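PDB 2R3S: uncharacterized protein from Nostoc punctiforme, which probably transfers a methyl group from S-adenosylmethionine to a hydroxyl group of a still unidentified substrate, working as a dimer. Local coordinates for residues 66-71 with 80-85; 86-89 with 95-98; 151-156 with 184-189; 170-175 with 227-232; 242-247 with 289-294. All blocks are in the same frame, centred on the assembly; numbering follows the deposited sequence. Where two conformers were deposited one is given.

Contact 1. Residues 66-71 with 80-85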
# COMPACT_ATOMS: atom_id res chain seq x y z
N ILE A 66 -8.02 -6.18 8.12
CA ILE A 66 -6.65 -5.69 8.32
C ILE A 66 -6.31 -5.20 9.77
O ILE A 66 -5.25 -4.68 9.98
CB ILE A 66 -6.27 -4.67 7.19
CG1 ILE A 66 -6.92 -3.30 7.42
CG2 ILE A 66 -6.71 -5.25 5.86
CD1 ILE A 66 -6.56 -2.26 6.39
N GLY A 67 -7.16 -5.40 10.76
CA GLY A 67 -6.73 -5.24 12.17
C GLY A 67 -7.10 -3.98 12.94
O GLY A 67 -6.67 -3.82 14.07
N PHE A 68 -7.88 -3.08 12.35
CA PHE A 68 -8.29 -1.86 13.06
C PHE A 68 -9.49 -2.02 14.00
O PHE A 68 -9.74 -1.18 14.87
CB PHE A 68 -8.56 -0.74 12.05
CG PHE A 68 -7.32 -0.23 11.40
CD1 PHE A 68 -6.57 0.77 12.00
CD2 PHE A 68 -6.87 -0.76 10.21
CE1 PHE A 68 -5.39 1.22 11.41
CE2 PHE A 68 -5.68 -0.30 9.62
CZ PHE A 68 -4.96 0.68 10.23
N MSE A 69 -10.24 -3.09 13.85
CA MSE A 69 -11.46 -3.27 14.64
C MSE A 69 -11.87 -4.72 14.64
O MSE A 69 -11.30 -5.53 13.89
CB MSE A 69 -12.59 -2.41 14.12
CG MSE A 69 -12.98 -2.62 12.70
SE MSE A 69 -14.25 -1.19 12.08
CE MSE A 69 -13.08 0.39 12.31
N THR A 70 -12.84 -5.06 15.49
CA THR A 70 -13.34 -6.43 15.56
C THR A 70 -14.81 -6.39 15.21
O THR A 70 -15.42 -5.32 15.22
CB THR A 70 -13.10 -7.07 16.94
OG1 THR A 70 -13.77 -6.32 17.95
CG2 THR A 70 -11.60 -7.13 17.23
N LYS A 71 -15.35 -7.56 14.85
CA LYS A 71 -16.74 -7.70 14.45
C LYS A 71 -17.47 -8.57 15.45
O LYS A 71 -17.27 -9.77 15.48
CB LYS A 71 -16.82 -8.28 13.03
CG LYS A 71 -18.13 -8.00 12.34
CD LYS A 71 -18.16 -8.56 10.93
CE LYS A 71 -19.54 -8.35 10.27
NZ LYS A 71 -19.45 -8.59 8.81
N SER A 80 -7.96 -1.54 20.97
CA SER A 80 -7.42 -0.54 21.92
C SER A 80 -6.63 0.49 21.19
O SER A 80 -6.69 1.65 21.52
CB SER A 80 -6.45 -1.18 22.93
OG SER A 80 -7.06 -2.25 23.57
N ASP A 81 -5.83 0.05 20.24
CA ASP A 81 -5.00 0.95 19.48
C ASP A 81 -5.79 1.98 18.66
O ASP A 81 -5.36 3.12 18.56
CB ASP A 81 -4.12 0.15 18.56
CG ASP A 81 -3.04 -0.64 19.32
OD1 ASP A 81 -2.65 -0.25 20.43
OD2 ASP A 81 -2.56 -1.63 18.77
N SER A 82 -6.90 1.56 18.06
CA SER A 82 -7.75 2.47 17.28
C SER A 82 -8.45 3.42 18.23
O SER A 82 -8.53 4.60 17.97
CB SER A 82 -8.77 1.69 16.42
OG SER A 82 -8.14 0.86 15.44
N ALA A 83 -8.94 2.91 19.34
CA ALA A 83 -9.61 3.75 20.33
C ALA A 83 -8.65 4.86 20.81
O ALA A 83 -9.05 6.01 20.97
CB ALA A 83 -10.12 2.91 21.48
N MSE A 84 -7.38 4.53 20.94
CA MSE A 84 -6.41 5.46 21.50
C MSE A 84 -5.91 6.42 20.43
O MSE A 84 -5.72 7.60 20.71
CB MSE A 84 -5.23 4.72 22.15
CG MSE A 84 -4.24 5.66 22.89
SE MSE A 84 -2.83 4.73 23.91
CE MSE A 84 -1.69 6.21 24.47
N PHE A 85 -5.71 5.96 19.21
CA PHE A 85 -5.02 6.78 18.21
C PHE A 85 -5.88 7.33 17.05
O PHE A 85 -5.43 8.21 16.30
CB PHE A 85 -3.78 6.01 17.67
CG PHE A 85 -2.73 5.78 18.73
CD1 PHE A 85 -1.96 6.85 19.21
CD2 PHE A 85 -2.52 4.52 19.27
CE1 PHE A 85 -1.00 6.66 20.21
CE2 PHE A 85 -1.57 4.31 20.28
CZ PHE A 85 -0.81 5.39 20.76
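Ser82 reaches out from helix 80-85 to the main chain of Phe68, where its OG donates a hydrogen bond of 2.7 Å to Phe68 O. The hydroxyl arrives in the carbonyl plane, on a lone pair, with a C=O...OG angle of 124°. Behind it the Ser82 CB packs at 3.4 Å from Phe68 O. The same hydroxyl lies at the edge of the phenyl ring, near its plane, with Ser82 OG 3.8 Å from Phe68 CD1, so the ring flanks the polar bond without covering it. Ser82 OG stands trans to its own carbonyl carbon (chi1 -63°), a setting that also lets it pair with Thr79 OG1 just ahead of the helix. This contact belongs to the winged-helix part of the dimerisation domain, whose small antiparallel sheet includes strand 69-72. Phe68 is delivered to its place by a Schellman motif that ends helix 53-65: Gly67, with positive phi, is the C-prime residue, Phe68 N bonds to Leu63 O and Gly67 N to Val64 O. Farther out, the Phe68 ring is packed by Leu63, Phe32 and Leu86, and Thr13 of the second subunit touches it as well.

Contact 2. Residues 86-89 with 95-98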
# COMPACT_ATOMS: atom_id res chain seq x y z
N LEU A 86 -7.10 6.83 16.91
CA LEU A 86 -7.89 7.13 15.72
C LEU A 86 -9.28 7.70 16.00
O LEU A 86 -9.96 8.19 15.06
CB LEU A 86 -8.01 5.87 14.86
CG LEU A 86 -6.67 5.41 14.27
CD1 LEU A 86 -6.84 4.08 13.52
CD2 LEU A 86 -6.08 6.53 13.38
N ASP A 87 -9.66 7.66 17.27
CA ASP A 87 -10.88 8.25 17.79
C ASP A 87 -10.54 9.68 18.20
O ASP A 87 -9.70 9.88 19.07
CB ASP A 87 -11.33 7.44 19.01
CG ASP A 87 -12.58 7.96 19.64
OD1 ASP A 87 -13.08 9.00 19.19
OD2 ASP A 87 -13.07 7.31 20.58
N ARG A 88 -11.20 10.65 17.57
CA ARG A 88 -10.95 12.07 17.80
C ARG A 88 -11.18 12.50 19.25
O ARG A 88 -10.73 13.54 19.66
CB ARG A 88 -11.84 12.92 16.91
CG ARG A 88 -11.43 12.94 15.50
CD ARG A 88 -12.31 13.88 14.68
NE ARG A 88 -11.92 13.83 13.28
CZ ARG A 88 -10.86 14.43 12.76
NH1 ARG A 88 -10.02 15.12 13.52
NH2 ARG A 88 -10.61 14.29 11.47
N GLN A 89 -11.91 11.68 20.00
CA GLN A 89 -12.21 11.92 21.39
C GLN A 89 -10.97 11.72 22.23
O GLN A 89 -10.89 12.26 23.31
CB GLN A 89 -13.38 10.99 21.82
CG GLN A 89 -13.47 10.61 23.32
CD GLN A 89 -13.59 11.83 24.23
OE1 GLN A 89 -13.91 12.95 23.80
NE2 GLN A 89 -13.32 11.61 25.52
N GLY A 95 -4.77 10.74 13.74
CA GLY A 95 -5.33 10.44 12.44
C GLY A 95 -5.12 11.49 11.37
O GLY A 95 -5.08 11.15 10.21
N ASP A 96 -4.99 12.77 11.74
CA ASP A 96 -4.83 13.80 10.72
C ASP A 96 -3.41 13.90 10.19
O ASP A 96 -3.14 14.73 9.31
CB ASP A 96 -5.36 15.14 11.22
CG ASP A 96 -6.91 15.11 11.45
OD1 ASP A 96 -7.62 14.18 10.98
OD2 ASP A 96 -7.40 16.02 12.11
N ALA A 97 -2.51 13.03 10.65
CA ALA A 97 -1.18 12.91 10.03
C ALA A 97 -1.30 12.63 8.53
O ALA A 97 -0.39 12.97 7.76
CB ALA A 97 -0.31 11.82 10.73
N ILE A 98 -2.41 12.01 8.11
CA ILE A 98 -2.61 11.71 6.67
C ILE A 98 -2.61 12.99 5.81
O ILE A 98 -2.40 12.92 4.60
CB ILE A 98 -3.92 10.89 6.37
CG1 ILE A 98 -5.19 11.69 6.71
CG2 ILE A 98 -3.90 9.53 7.07
CD1 ILE A 98 -6.52 11.06 6.06
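Arg88 and Asp96 approach with their side chains crossing at about a right angle and their guanidinium and carboxylate planes 49° apart, so the salt bridge is twisted and its two bonds are unequal. The straighter one runs from Arg88 NH1 to Asp96 OD2 (3.1 Å, N-H...O 166°), with the carboxylate oxygen close to the guanidinium plane and met on its syn side. The other, from Arg88 NH2 to Asp96 OD1 at 3.0 Å, is bent and weak. An extended Arg88 chain from CG to NE (chi2 -176°) carries the charge across to the 3-10 turn 95-97. Both partners have further ties: Asp96 OD1 pairs with Tyr93 OH, and Arg88 NE with Asn30 OD1. With an alanine in place of Asp96, Arg88 would probably be left without its carboxylate mate and its guanidinium freer to swing. The bridge spans the loop between helices 80-85 and 98-101, which begins with an Asx turn in which Asp87 OD1 accepts from Gln89 N at 3.0 Å. Nearer the helix end, Leu86 lays CD2 against the bare CA of Gly95 at 4.1 Å. Leu86 also packs on Phe32 of its own chain and on Phe10 of the second subunit.

Contact 3. Residues 151-156 with 184-189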
# COMPACT_ATOMS: atom_id res chain seq x y z
N PRO A 151 9.08 13.32 21.61
CA PRO A 151 10.53 13.36 21.39
C PRO A 151 11.14 14.74 21.67
O PRO A 151 12.25 14.79 22.14
CB PRO A 151 10.69 12.99 19.93
CG PRO A 151 9.39 12.40 19.52
CD PRO A 151 8.34 12.93 20.41
N ALA A 152 10.40 15.83 21.40
CA ALA A 152 10.88 17.18 21.73
C ALA A 152 11.17 17.33 23.23
O ALA A 152 12.21 17.87 23.61
CB ALA A 152 9.88 18.26 21.25
N GLN A 153 10.26 16.83 24.06
CA GLN A 153 10.46 16.75 25.50
C GLN A 153 11.61 15.85 25.90
O GLN A 153 12.38 16.18 26.80
CB GLN A 153 9.18 16.23 26.19
CG GLN A 153 7.96 17.16 26.08
CD GLN A 153 8.20 18.50 26.73
OE1 GLN A 153 8.74 18.57 27.83
NE2 GLN A 153 7.81 19.57 26.04
N LEU A 154 11.76 14.70 25.24
CA LEU A 154 12.86 13.80 25.58
C LEU A 154 14.19 14.49 25.28
O LEU A 154 15.09 14.46 26.11
CB LEU A 154 12.77 12.44 24.86
CG LEU A 154 11.54 11.55 25.15
CD1 LEU A 154 11.55 10.32 24.21
CD2 LEU A 154 11.45 11.11 26.60
N ILE A 155 14.31 15.12 24.12
CA ILE A 155 15.57 15.79 23.77
C ILE A 155 15.87 16.90 24.76
O ILE A 155 16.98 17.02 25.22
CB ILE A 155 15.55 16.32 22.34
CG1 ILE A 155 15.67 15.12 21.37
CG2 ILE A 155 16.68 17.36 22.14
CD1 ILE A 155 15.58 15.48 19.89
N ALA A 156 14.84 17.66 25.12
CA ALA A 156 14.94 18.71 26.14
C ALA A 156 15.52 18.18 27.46
O ALA A 156 16.49 18.73 27.98
CB ALA A 156 13.61 19.33 26.37
N ALA A 184 13.10 25.78 25.28
CA ALA A 184 12.66 27.01 25.95
C ALA A 184 11.80 26.71 27.16
O ALA A 184 11.97 27.33 28.20
CB ALA A 184 11.91 27.95 24.97
N GLN A 185 10.90 25.72 27.05
CA GLN A 185 10.01 25.35 28.16
C GLN A 185 10.79 24.92 29.40
O GLN A 185 10.39 25.20 30.52
CB GLN A 185 9.05 24.22 27.73
CG GLN A 185 8.42 23.42 28.88
CD GLN A 185 7.75 22.13 28.42
OE1 GLN A 185 7.45 21.96 27.25
NE2 GLN A 185 7.52 21.22 29.36
N HIS A 186 11.90 24.20 29.20
CA HIS A 186 12.69 23.66 30.33
C HIS A 186 13.87 24.52 30.76
O HIS A 186 14.50 24.23 31.76
CB HIS A 186 13.16 22.24 30.01
CG HIS A 186 12.03 21.28 29.83
ND1 HIS A 186 11.15 20.98 30.85
CD2 HIS A 186 11.59 20.61 28.74
CE1 HIS A 186 10.24 20.14 30.41
NE2 HIS A 186 10.48 19.91 29.13
N ASN A 187 14.15 25.57 30.00
CA ASN A 187 15.25 26.47 30.26
C ASN A 187 14.77 27.93 30.14
O ASN A 187 14.82 28.50 29.05
CB ASN A 187 16.39 26.20 29.27
CG ASN A 187 16.93 24.77 29.37
OD1 ASN A 187 17.76 24.47 30.23
ND2 ASN A 187 16.46 23.89 28.47
N PRO A 188 14.30 28.53 31.25
CA PRO A 188 13.78 29.90 31.32
C PRO A 188 14.67 31.02 30.78
O PRO A 188 14.17 32.08 30.40
CB PRO A 188 13.55 30.11 32.82
CG PRO A 188 13.27 28.75 33.32
CD PRO A 188 14.22 27.87 32.57
N ASN A 189 15.98 30.80 30.71
CA ASN A 189 16.89 31.80 30.16
C ASN A 189 17.33 31.51 28.73
O ASN A 189 18.21 32.19 28.20
CB ASN A 189 18.12 31.92 31.06
CG ASN A 189 17.75 32.14 32.51
OD1 ASN A 189 17.01 33.07 32.83
ND2 ASN A 189 18.25 31.27 33.38
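The backbones of helix 149-159 and the C-terminal end of helix 178-186 come nearest at Ala156 and His186, whose CA atoms are 6.9 Å apart. Gln153 bridges the gap with both ends of its amide. Gln153 OE1 accepts from His186 NE2 at 2.6 Å in a nearly straight bond (N-H...O 163°), while Gln153 NE2 donates to Gln185 OE1 at 2.7 Å, a bond that holds for one of the two conformers in which Gln185 was modelled. The oxygen sits at the edge of the imidazole, close to the ring plane, yet the amide itself is turned 68° against that ring. Toward Gln185 the two amides are more nearly coplanar, although their side chains cross at about a right angle. A bend at the second torsion of Gln153 (chi2 -61°) folds the amide over to face both partners, whereas Gln185 in this conformer reaches out with an extended chain. The imidazole is held from two further directions: Ala156 CB presses on His186 CD2 at 3.4 Å, and Gln185 CG lies over one ring face, 4.0 Å above the His186 plane. Replacing Gln153 with a leucine would probably leave His186 NE2 without its acceptor and might free the Gln185 amide further. Asn160 also touches the histidine. Beside these polar groups the packing is apolar, with Ala152 against Phe179 and Ala182. Helix 178-186 connects the adjacent parallel strands 168-172 and 191-196, the right-handed beta-alpha-beta crossover characteristic of the Rossmann-like methyltransferase fold, and helix 149-159 packs beside it.

Contact 4. Residues 170-175 with 227-232. With EDO (1,2-ethanediol), chain E.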
# COMPACT_ATOMS: atom_id res chain seq x y z
N LEU A 170 19.69 27.45 18.26
CA LEU A 170 19.30 27.54 16.87
C LEU A 170 18.56 26.24 16.56
O LEU A 170 19.06 25.15 16.90
CB LEU A 170 20.55 27.67 15.98
CG LEU A 170 20.37 27.96 14.49
CD1 LEU A 170 19.74 29.32 14.23
CD2 LEU A 170 21.75 27.84 13.80
N ASP A 171 17.38 26.36 15.95
CA ASP A 171 16.58 25.21 15.53
C ASP A 171 16.43 25.23 14.02
O ASP A 171 15.60 25.96 13.50
CB ASP A 171 15.21 25.23 16.21
CG ASP A 171 14.48 23.87 16.15
OD1 ASP A 171 14.95 22.97 15.42
OD2 ASP A 171 13.42 23.73 16.82
N ILE A 172 17.25 24.43 13.32
CA ILE A 172 17.33 24.45 11.86
C ILE A 172 16.32 23.48 11.22
O ILE A 172 16.31 22.28 11.52
CB ILE A 172 18.77 24.11 11.36
CG1 ILE A 172 19.77 25.17 11.83
CG2 ILE A 172 18.81 23.99 9.83
CD1 ILE A 172 21.21 24.80 11.57
N SER A 173 15.54 24.01 10.27
CA SER A 173 14.26 23.45 9.82
C SER A 173 13.35 23.20 11.02
O SER A 173 12.87 22.10 11.24
CB SER A 173 14.41 22.22 8.93
OG SER A 173 15.01 21.17 9.65
N ALA A 174 13.12 24.28 11.76
CA ALA A 174 12.27 24.30 12.93
C ALA A 174 10.87 23.68 12.70
O ALA A 174 10.30 23.08 13.61
CB ALA A 174 12.17 25.73 13.44
N SER A 175 10.33 23.78 11.49
CA SER A 175 9.05 23.14 11.18
C SER A 175 7.97 23.62 12.17
O SER A 175 7.78 24.83 12.31
CB SER A 175 9.23 21.61 11.13
OG SER A 175 8.01 20.93 10.92
N VAL A 227 20.64 31.94 4.90
CA VAL A 227 20.46 32.89 6.00
C VAL A 227 21.70 32.99 6.85
O VAL A 227 22.50 32.06 6.88
CB VAL A 227 19.22 32.54 6.91
CG1 VAL A 227 17.93 32.51 6.07
CG2 VAL A 227 19.43 31.22 7.65
N ASP A 228 21.86 34.12 7.53
CA ASP A 228 22.91 34.30 8.52
C ASP A 228 22.34 33.89 9.86
O ASP A 228 21.33 34.43 10.29
CB ASP A 228 23.38 35.76 8.58
CG ASP A 228 23.89 36.26 7.24
OD1 ASP A 228 24.54 35.46 6.52
OD2 ASP A 228 23.64 37.43 6.89
N TYR A 229 23.01 32.95 10.52
CA TYR A 229 22.55 32.41 11.77
C TYR A 229 22.90 33.31 12.93
O TYR A 229 22.23 33.29 13.96
CB TYR A 229 23.20 31.04 12.05
CG TYR A 229 22.91 29.90 11.06
CD1 TYR A 229 21.82 29.92 10.20
CD2 TYR A 229 23.72 28.78 11.03
CE1 TYR A 229 21.56 28.88 9.34
CE2 TYR A 229 23.47 27.73 10.18
CZ TYR A 229 22.39 27.79 9.34
OH TYR A 229 22.15 26.76 8.47
N GLY A 230 23.97 34.08 12.77
CA GLY A 230 24.61 34.74 13.91
C GLY A 230 25.59 33.76 14.50
O GLY A 230 26.01 32.83 13.81
N ASN A 231 25.95 33.94 15.77
CA ASN A 231 26.91 33.05 16.45
C ASN A 231 26.74 33.08 17.96
O ASN A 231 25.78 33.64 18.43
CB ASN A 231 28.35 33.36 16.02
CG ASN A 231 28.61 34.84 15.93
OD1 ASN A 231 28.34 35.58 16.88
ND2 ASN A 231 29.11 35.28 14.78
N ASP A 232 27.65 32.43 18.69
CA ASP A 232 27.58 32.24 20.15
C ASP A 232 26.44 31.28 20.57
O ASP A 232 25.93 31.38 21.68
CB ASP A 232 27.52 33.58 20.90
C1 EDO E . 11.72 19.00 10.61
O1 EDO E . 12.94 19.83 10.49
C2 EDO E . 10.74 19.01 9.43
O2 EDO E . 10.99 18.07 8.37
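Leu170 CD2 lies over one face of the Tyr229 ring, shifted from the centre toward the rim on the CD2 side. This methyl stands 3.9 Å from the ring centroid and 26° off the normal, a CH-pi contact whose closest pair is Leu170 CD2 and Tyr229 CD2 at 3.5 Å. Leucine and tyrosine side chains cross at about a right angle; CG of Leu170 is trans to the main-chain N (chi1 -172°), sending the methyl out from the strand onto the ring. Two residues on, Ile172 meets the far end of the same tyrosine, its CD1 approaching obliquely at 3.9 Å from Tyr229 CZ. The phenol is fixed at that end by a hydrogen bond from Tyr229 OH to Ala224 O, and Lys256 forms a cation-pi contact with the ring. Past Ile172 the chain turns into the loop that in Rossmann-like methyltransferases usually receives the cofactor. An ethanediol, probably from the crystallisation liquor, rests there with its C2 3.5 Å from Ser175 CB, while Ser175 N bonds to Asp196 OD2. Strand 168-172 runs inside the seven-stranded sheet, between the parallel strands 191-196 and 233-239. Tyr229, from the loop leading into strand 233-239, packs beside it, and Leu253 and Ile257 of helix 247-260 touch the Tyr229 side chain.

Contact 5. Residues 242-247 with 289-294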
# COMPACT_ATOMS: atom_id res chain seq x y z
N LEU A 242 18.65 16.54 7.90
CA LEU A 242 19.85 16.18 7.13
C LEU A 242 19.59 15.11 6.09
O LEU A 242 20.23 15.12 5.05
CB LEU A 242 21.00 15.75 8.05
CG LEU A 242 21.72 16.85 8.85
CD1 LEU A 242 22.87 16.16 9.59
CD2 LEU A 242 22.23 18.02 7.95
N HIS A 243 18.65 14.20 6.36
CA HIS A 243 18.30 13.12 5.41
C HIS A 243 17.87 13.53 4.00
O HIS A 243 17.90 12.69 3.08
CB HIS A 243 17.24 12.17 6.01
CG HIS A 243 15.97 12.82 6.49
ND1 HIS A 243 15.47 12.60 7.76
CD2 HIS A 243 15.06 13.62 5.86
CE1 HIS A 243 14.31 13.24 7.89
NE2 HIS A 243 14.05 13.86 6.75
N HIS A 244 17.45 14.78 3.82
CA HIS A 244 17.08 15.32 2.49
C HIS A 244 18.22 15.61 1.52
O HIS A 244 18.00 15.73 0.32
CB HIS A 244 16.32 16.63 2.69
CG HIS A 244 15.03 16.47 3.43
ND1 HIS A 244 14.85 16.94 4.71
CD2 HIS A 244 13.87 15.85 3.08
CE1 HIS A 244 13.63 16.64 5.11
NE2 HIS A 244 13.02 15.97 4.15
N PHE A 245 19.45 15.71 2.01
CA PHE A 245 20.55 16.24 1.18
C PHE A 245 21.66 15.22 0.97
O PHE A 245 21.81 14.32 1.79
CB PHE A 245 21.08 17.50 1.84
CG PHE A 245 19.98 18.46 2.24
CD1 PHE A 245 19.34 19.23 1.30
CD2 PHE A 245 19.58 18.56 3.56
CE1 PHE A 245 18.32 20.12 1.67
CE2 PHE A 245 18.57 19.41 3.93
CZ PHE A 245 17.93 20.20 2.99
N ASP A 246 22.43 15.34 -0.12
CA ASP A 246 23.67 14.56 -0.25
C ASP A 246 24.67 14.91 0.85
O ASP A 246 24.50 15.88 1.59
CB ASP A 246 24.31 14.59 -1.66
CG ASP A 246 24.65 15.99 -2.15
OD1 ASP A 246 25.12 16.83 -1.36
OD2 ASP A 246 24.45 16.25 -3.35
N VAL A 247 25.70 14.07 0.96
CA VAL A 247 26.73 14.20 1.99
C VAL A 247 27.53 15.52 1.96
O VAL A 247 27.89 16.07 3.01
CB VAL A 247 27.72 12.99 1.90
CG1 VAL A 247 28.98 13.25 2.74
CG2 VAL A 247 27.02 11.69 2.34
N LEU A 289 13.77 4.69 0.94
CA LEU A 289 12.91 4.67 -0.23
C LEU A 289 12.12 5.99 -0.29
O LEU A 289 11.95 6.53 -1.37
CB LEU A 289 11.96 3.47 -0.23
CG LEU A 289 11.34 3.06 -1.58
CD1 LEU A 289 12.34 2.37 -2.46
CD2 LEU A 289 10.07 2.19 -1.40
N VAL A 290 11.67 6.49 0.85
CA VAL A 290 11.02 7.78 0.90
C VAL A 290 11.93 8.89 0.33
O VAL A 290 11.49 9.70 -0.50
CB VAL A 290 10.52 8.11 2.33
CG1 VAL A 290 9.87 9.46 2.37
CG2 VAL A 290 9.53 7.03 2.79
N MSE A 291 13.20 8.87 0.73
CA MSE A 291 14.17 9.83 0.23
C MSE A 291 14.43 9.66 -1.24
O MSE A 291 14.59 10.65 -1.95
CB MSE A 291 15.47 9.77 1.03
CG MSE A 291 15.30 10.18 2.50
SE MSE A 291 14.77 12.07 2.66
CE MSE A 291 12.79 11.92 2.54
N LEU A 292 14.44 8.44 -1.74
CA LEU A 292 14.58 8.24 -3.19
C LEU A 292 13.40 8.83 -3.95
O LEU A 292 13.58 9.46 -5.01
CB LEU A 292 14.73 6.75 -3.53
CG LEU A 292 14.79 6.34 -5.01
CD1 LEU A 292 16.08 6.79 -5.72
CD2 LEU A 292 14.61 4.85 -5.14
N ALA A 293 12.20 8.58 -3.44
CA ALA A 293 11.00 9.00 -4.16
C ALA A 293 10.82 10.52 -4.19
O ALA A 293 10.27 11.05 -5.14
CB ALA A 293 9.74 8.32 -3.59
N THR A 294 11.29 11.22 -3.16
CA THR A 294 10.87 12.60 -2.94
C THR A 294 11.96 13.67 -3.00
O THR A 294 11.64 14.84 -3.04
CB THR A 294 10.16 12.76 -1.58
OG1 THR A 294 11.08 12.49 -0.52
CG2 THR A 294 8.90 11.89 -1.47
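Met291, present as selenomethionine, directs its CB from helix 282-294 toward the turn at His243 and His244. From CB the chain bends at its second and third torsions (chi2 -65°), which brings SE up to His243 O and turns CE away from it. Met291 CG comes first, 3.7 Å from His243 O. Next is Met291 SE, the centre of the contact, 3.2 Å from the same His243 O and 3.6 Å from His243 CD2. The oxygen lies almost exactly behind the SE-CE bond, the CE-SE...O angle being about 172°. Selenium is also oblique to both imidazoles, Met291 SE standing 4.5 Å from the centroid of the His243 ring and 4.6 Å from that of the His244 ring. The terminal Met291 CE ends 4.1 Å from His244 CD2. Between the two histidines, His243 CD2 sits 3.4 Å above the centre of the His244 ring. The ND1 atom of each ring bonds outside the contact: His243 ND1 to Asp271 OD1 and His244 ND1 to Phe241 O. Other residues of helix 282-294 face the neighbouring chain, where Leu289 packs on Tyr62 and Val290 on Gln18 of the second subunit. No hydrogen bond joins the two segments. A soft, polarisable atom instead meets a carbonyl oxygen and ring carbons, and the in-line placing of the oxygen is consistent with a weak chalcogen-type attraction, which the sulfur of ordinary methionine would be expected to offer less strongly.

How the contacts relate
Contacts 1 and 2 form one continuous patch: their centres are 12 Å apart, Phe68 CD1 touches Leu86 CD1 at 3.7 Å, and both meet the second subunit. The other three lie in the methyltransferase domain, contact 4 being about 41 Å from contact 1 between centres. Contacts 3 and 4 interleave along the chain, since strand 168-172 lies between the two helices of contact 3; their centres are 17 Å apart. Contacts 4 and 5 approach to about 6 Å between nearest atoms. Ethanediol molecules bound beside Ser173 and about 3 Å from the His244 side chain may mark the cofactor and substrate pocket. Contact 5 also faces the second subunit.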